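Long-range contact in uncharacterized protein (PDB 3EWL), which is of unknown function, though its thioredoxin-like C-terminal domain, the part in this structure, suggests a role in thiol-disulfide chemistry: residues A[29-39]-A[105-116]. Sequence-based numbering, arbitrary orientation.
Sequences YTMLFFYDPDC and YDIRATPTIYLL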
loop_
_atom_site.group_PDB
_atom_site.type_symbol
_atom_site.label_atom_id
_atom_site.label_comp_id
_atom_site.label_asym_id
_atom_site.label_seq_id
_atom_site.Cartn_x
_atom_site.Cartn_y
_atom_site.Cartn_z
ATOM N N TYR A 29 -2.199 -1.681 -12.040
ATOM C CA TYR A 29 -1.289 -2.165 -10.995
ATOM C C TYR A 29 -1.737 -1.581 -9.687
ATOM O O TYR A 29 -2.187 -0.444 -9.660
ATOM C CB TYR A 29 0.127 -1.693 -11.247
ATOM C CG TYR A 29 0.767 -2.329 -12.448
ATOM C CD1 TYR A 29 1.402 -3.558 -12.352
ATOM C CD2 TYR A 29 0.706 -1.706 -13.707
ATOM C CE1 TYR A 29 2.007 -4.163 -13.499
ATOM C CE2 TYR A 29 1.290 -2.294 -14.846
ATOM C CZ TYR A 29 1.933 -3.513 -14.732
ATOM O OH TYR A 29 2.491 -4.068 -15.858
ATOM N N THR A 30 -1.572 -2.351 -8.609
ATOM C CA THR A 30 -1.818 -1.890 -7.258
ATOM C C THR A 30 -0.557 -2.108 -6.436
ATOM O O THR A 30 -0.051 -3.235 -6.346
ATOM C CB THR A 30 -2.993 -2.660 -6.600
ATOM O OG1 THR A 30 -4.163 -2.506 -7.425
ATOM C CG2 THR A 30 -3.314 -2.116 -5.185
HETATM N N MSE A 31 -0.030 -1.035 -5.855
HETATM C CA MSE A 31 1.044 -1.216 -4.887
HETATM C C MSE A 31 0.449 -1.176 -3.491
HETATM O O MSE A 31 -0.124 -0.157 -3.097
HETATM C CB MSE A 31 2.107 -0.145 -5.044
HETATM C CG MSE A 31 3.307 -0.319 -4.078
HETATM SE SE MSE A 31 4.686 1.059 -4.283
HETATM C CE MSE A 31 4.047 2.343 -2.998
ATOM N N LEU A 32 0.650 -2.234 -2.717
ATOM C CA LEU A 32 0.276 -2.181 -1.313
ATOM C C LEU A 32 1.448 -1.682 -0.482
ATOM O O LEU A 32 2.567 -2.155 -0.641
ATOM C CB LEU A 32 -0.134 -3.558 -0.789
ATOM C CG LEU A 32 -1.181 -4.341 -1.546
ATOM C CD1 LEU A 32 -1.259 -5.704 -0.842
ATOM C CD2 LEU A 32 -2.558 -3.651 -1.614
ATOM N N PHE A 33 1.177 -0.727 0.395
ATOM C CA PHE A 33 2.207 -0.110 1.214
ATOM C C PHE A 33 1.824 -0.268 2.678
ATOM O O PHE A 33 0.988 0.496 3.189
ATOM C CB PHE A 33 2.366 1.385 0.827
ATOM C CG PHE A 33 3.515 2.102 1.540
ATOM C CD1 PHE A 33 4.827 1.952 1.108
ATOM C CD2 PHE A 33 3.274 2.957 2.619
ATOM C CE1 PHE A 33 5.888 2.630 1.748
ATOM C CE2 PHE A 33 4.327 3.659 3.246
ATOM C CZ PHE A 33 5.644 3.473 2.814
ATOM N N PHE A 34 2.377 -1.286 3.346
ATOM C CA PHE A 34 2.076 -1.492 4.747
ATOM C C PHE A 34 2.981 -0.648 5.571
ATOM O O PHE A 34 4.195 -0.784 5.493
ATOM C CB PHE A 34 2.103 -2.970 5.167
ATOM C CG PHE A 34 1.134 -3.838 4.378
ATOM C CD1 PHE A 34 -0.237 -3.825 4.659
ATOM C CD2 PHE A 34 1.582 -4.605 3.297
ATOM C CE1 PHE A 34 -1.150 -4.615 3.896
ATOM C CE2 PHE A 34 0.680 -5.389 2.534
ATOM C CZ PHE A 34 -0.691 -5.399 2.859
ATOM N N TYR A 35 2.396 0.232 6.375
ATOM C CA TYR A 35 3.202 1.221 7.069
ATOM C C TYR A 35 2.782 1.428 8.523
ATOM O O TYR A 35 1.745 0.911 8.988
ATOM C CB TYR A 35 3.155 2.554 6.297
ATOM C CG TYR A 35 1.835 3.324 6.460
ATOM C CD1 TYR A 35 1.704 4.308 7.437
ATOM C CD2 TYR A 35 0.716 3.046 5.648
ATOM C CE1 TYR A 35 0.514 5.012 7.616
ATOM C CE2 TYR A 35 -0.485 3.761 5.811
ATOM C CZ TYR A 35 -0.567 4.745 6.803
ATOM O OH TYR A 35 -1.712 5.489 6.983
ATOM N N ASP A 36 3.590 2.225 9.228
ATOM C CA ASP A 36 3.196 2.730 10.530
ATOM C C ASP A 36 3.270 4.283 10.532
ATOM O O ASP A 36 4.179 4.865 9.940
ATOM C CB ASP A 36 4.117 2.104 11.611
ATOM C CG ASP A 36 3.675 2.452 13.001
ATOM O OD1 ASP A 36 2.951 1.646 13.627
ATOM O OD2 ASP A 36 4.022 3.567 13.438
ATOM N N PRO A 37 2.333 4.958 11.223
ATOM C CA PRO A 37 2.382 6.412 11.248
ATOM C C PRO A 37 3.642 6.956 11.920
ATOM O O PRO A 37 3.987 8.129 11.704
ATOM C CB PRO A 37 1.141 6.806 12.073
ATOM C CG PRO A 37 0.710 5.544 12.791
ATOM C CD PRO A 37 1.156 4.420 11.942
ATOM N N ASP A 38 4.300 6.139 12.748
ATOM C CA ASP A 38 5.552 6.559 13.394
ATOM C C ASP A 38 6.704 5.690 12.905
ATOM O O ASP A 38 7.115 4.739 13.565
ATOM C CB ASP A 38 5.436 6.533 14.930
ATOM C CG ASP A 38 6.748 6.939 15.631
ATOM O OD1 ASP A 38 7.650 7.532 14.980
ATOM O OD2 ASP A 38 6.867 6.662 16.840
ATOM N N CYS A 39 7.207 5.987 11.726
ATOM C CA CYS A 39 8.198 5.110 11.118
ATOM C C CYS A 39 8.993 5.896 10.122
ATOM O O CYS A 39 8.502 6.144 9.029
ATOM C CB CYS A 39 7.488 3.963 10.388
ATOM S SG CYS A 39 8.630 2.902 9.475
ATOM N N TYR A 105 -0.872 -10.933 5.373
ATOM C CA TYR A 105 0.416 -10.618 4.732
ATOM C C TYR A 105 1.466 -10.767 5.786
ATOM O O TYR A 105 1.189 -10.526 6.934
ATOM C CB TYR A 105 0.437 -9.205 4.192
ATOM C CG TYR A 105 -0.551 -9.041 3.041
ATOM C CD1 TYR A 105 -0.114 -9.093 1.719
ATOM C CD2 TYR A 105 -1.943 -8.843 3.300
ATOM C CE1 TYR A 105 -1.041 -8.951 0.635
ATOM C CE2 TYR A 105 -2.877 -8.692 2.234
ATOM C CZ TYR A 105 -2.418 -8.750 0.905
ATOM O OH TYR A 105 -3.325 -8.612 -0.148
ATOM N N ASP A 106 2.663 -11.188 5.385
ATOM C CA ASP A 106 3.792 -11.309 6.319
ATOM C C ASP A 106 4.431 -9.924 6.428
ATOM O O ASP A 106 5.317 -9.543 5.632
ATOM C CB ASP A 106 4.802 -12.356 5.840
ATOM C CG ASP A 106 5.975 -12.568 6.849
ATOM O OD1 ASP A 106 5.879 -12.133 8.024
ATOM O OD2 ASP A 106 7.001 -13.162 6.444
ATOM N N ILE A 107 3.939 -9.132 7.363
ATOM C CA ILE A 107 4.443 -7.748 7.445
ATOM C C ILE A 107 5.599 -7.781 8.466
ATOM O O ILE A 107 5.402 -7.501 9.667
ATOM C CB ILE A 107 3.298 -6.719 7.733
ATOM C CG1 ILE A 107 2.338 -6.652 6.533
ATOM C CG2 ILE A 107 3.839 -5.312 8.079
ATOM C CD1 ILE A 107 0.970 -6.139 6.877
ATOM N N ARG A 108 6.782 -8.163 7.968
ATOM C CA ARG A 108 7.982 -8.364 8.793
ATOM C C ARG A 108 8.451 -7.076 9.459
ATOM O O ARG A 108 9.159 -7.126 10.443
ATOM C CB ARG A 108 9.170 -8.844 7.956
ATOM C CG ARG A 108 8.912 -9.970 7.013
ATOM C CD ARG A 108 10.262 -10.439 6.441
ATOM N NE ARG A 108 10.908 -9.574 5.434
ATOM C CZ ARG A 108 12.099 -8.966 5.567
ATOM N NH1 ARG A 108 12.585 -8.241 4.562
ATOM N NH2 ARG A 108 12.813 -9.065 6.680
ATOM N N ALA A 109 8.087 -5.939 8.876
ATOM C CA ALA A 109 8.683 -4.635 9.183
ATOM C C ALA A 109 7.826 -3.579 8.490
ATOM O O ALA A 109 7.001 -3.925 7.636
ATOM C CB ALA A 109 10.117 -4.558 8.669
ATOM N N THR A 110 7.988 -2.305 8.868
ATOM C CA THR A 110 7.328 -1.225 8.124
ATOM C C THR A 110 8.412 -0.390 7.541
ATOM O O THR A 110 9.313 0.007 8.257
ATOM C CB THR A 110 6.372 -0.359 8.981
ATOM O OG1 THR A 110 7.096 0.260 10.048
ATOM C CG2 THR A 110 5.261 -1.195 9.562
ATOM N N PRO A 111 8.338 -0.101 6.235
ATOM C CA PRO A 111 7.292 -0.461 5.257
ATOM C C PRO A 111 7.486 -1.888 4.748
ATOM O O PRO A 111 8.582 -2.400 4.770
ATOM C CB PRO A 111 7.524 0.533 4.111
ATOM C CG PRO A 111 9.045 0.813 4.158
ATOM C CD PRO A 111 9.394 0.762 5.647
ATOM N N THR A 112 6.407 -2.545 4.364
ATOM C CA THR A 112 6.508 -3.745 3.540
ATOM C C THR A 112 5.658 -3.443 2.279
ATOM O O THR A 112 4.524 -2.953 2.348
ATOM C CB THR A 112 5.939 -4.991 4.272
ATOM O OG1 THR A 112 6.669 -5.239 5.495
ATOM C CG2 THR A 112 5.961 -6.251 3.357
ATOM N N ILE A 113 6.207 -3.760 1.127
ATOM C CA ILE A 113 5.600 -3.385 -0.103
ATOM C C ILE A 113 5.339 -4.648 -0.930
ATOM O O ILE A 113 6.222 -5.541 -1.025
ATOM C CB ILE A 113 6.545 -2.461 -0.843
ATOM C CG1 ILE A 113 6.792 -1.188 -0.024
ATOM C CG2 ILE A 113 5.984 -2.075 -2.205
ATOM C CD1 ILE A 113 8.263 -0.882 0.171
ATOM N N TYR A 114 4.162 -4.679 -1.550
ATOM C CA TYR A 114 3.809 -5.679 -2.551
ATOM C C TYR A 114 3.355 -4.976 -3.831
ATOM O O TYR A 114 2.631 -3.977 -3.778
ATOM C CB TYR A 114 2.649 -6.593 -2.043
ATOM C CG TYR A 114 2.982 -7.566 -0.918
ATOM C CD1 TYR A 114 2.844 -8.947 -1.111
ATOM C CD2 TYR A 114 3.394 -7.129 0.334
ATOM C CE1 TYR A 114 3.107 -9.851 -0.093
ATOM C CE2 TYR A 114 3.691 -8.049 1.347
ATOM C CZ TYR A 114 3.547 -9.405 1.106
ATOM O OH TYR A 114 3.814 -10.358 2.064
ATOM N N LEU A 115 3.740 -5.509 -4.987
ATOM C CA LEU A 115 3.133 -5.079 -6.233
ATOM C C LEU A 115 2.113 -6.127 -6.735
ATOM O O LEU A 115 2.424 -7.319 -6.807
ATOM C CB LEU A 115 4.213 -4.824 -7.272
ATOM C CG LEU A 115 3.674 -4.189 -8.561
ATOM C CD1 LEU A 115 3.001 -2.854 -8.315
ATOM C CD2 LEU A 115 4.851 -4.015 -9.487
ATOM N N LEU A 116 0.902 -5.688 -7.062
ATOM C CA LEU A 116 -0.101 -6.598 -7.583
ATOM C C LEU A 116 -0.390 -6.168 -9.006
ATOM O O LEU A 116 -0.269 -4.973 -9.319
ATOM C CB LEU A 116 -1.437 -6.484 -6.806
ATOM C CG LEU A 116 -1.366 -6.337 -5.309
ATOM C CD1 LEU A 116 -2.759 -6.234 -4.726
ATOM C CD2 LEU A 116 -0.578 -7.526 -4.706
#
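Phe34 is wedged among three side chains of 105-116. Its CG lies anti to the carbonyl carbon (chi1 -58°), which puts the ring where Ile107 lays its CD1 methyl over one face, a CH-pi contact 3.7 Å from the centroid. Tyr114 CD2 comes in at the ring edge, and Phe34 CZ sits over one face of the Tyr105 ring, 3.6 Å from Tyr105 CG, the two planes inclined at 43°. Leu32 extends the same layer, its CD1 3.6 Å from Tyr105 CE1 and its CG against Leu116 CD1. Beneath the side chains, strands 29-34 and 112-116 run antiparallel, tied by six backbone hydrogen bonds through the pairs Thr30-Leu116, Leu32-Tyr114 and Phe34-Thr112. On the other face of the sheet, Phe33 lies alongside Pro111 and Ile113, Phe33 CE1 3.6 Å from Pro111 CB, while Met31 crosses Ile113; helix 40-50 covers this layer through Phe45 and Phe49.

Past Phe34 the strand pairing ends and the contact thins towards partly exposed residues. Thr110 CG2 rests 3.8 Å from Tyr35 C. Asp36 OD2 closes an Asx turn on Asp38 N just ahead of the helix. Cys39, its N-cap and the first cysteine of a thioredoxin-type CxxC with Cys42, whose redox role is inferred, has SG 3.1 Å from Thr110 OG1, beside the cis-peptide Thr110-Pro111, the cis-Pro loop that borders the active site in the thioredoxin fold.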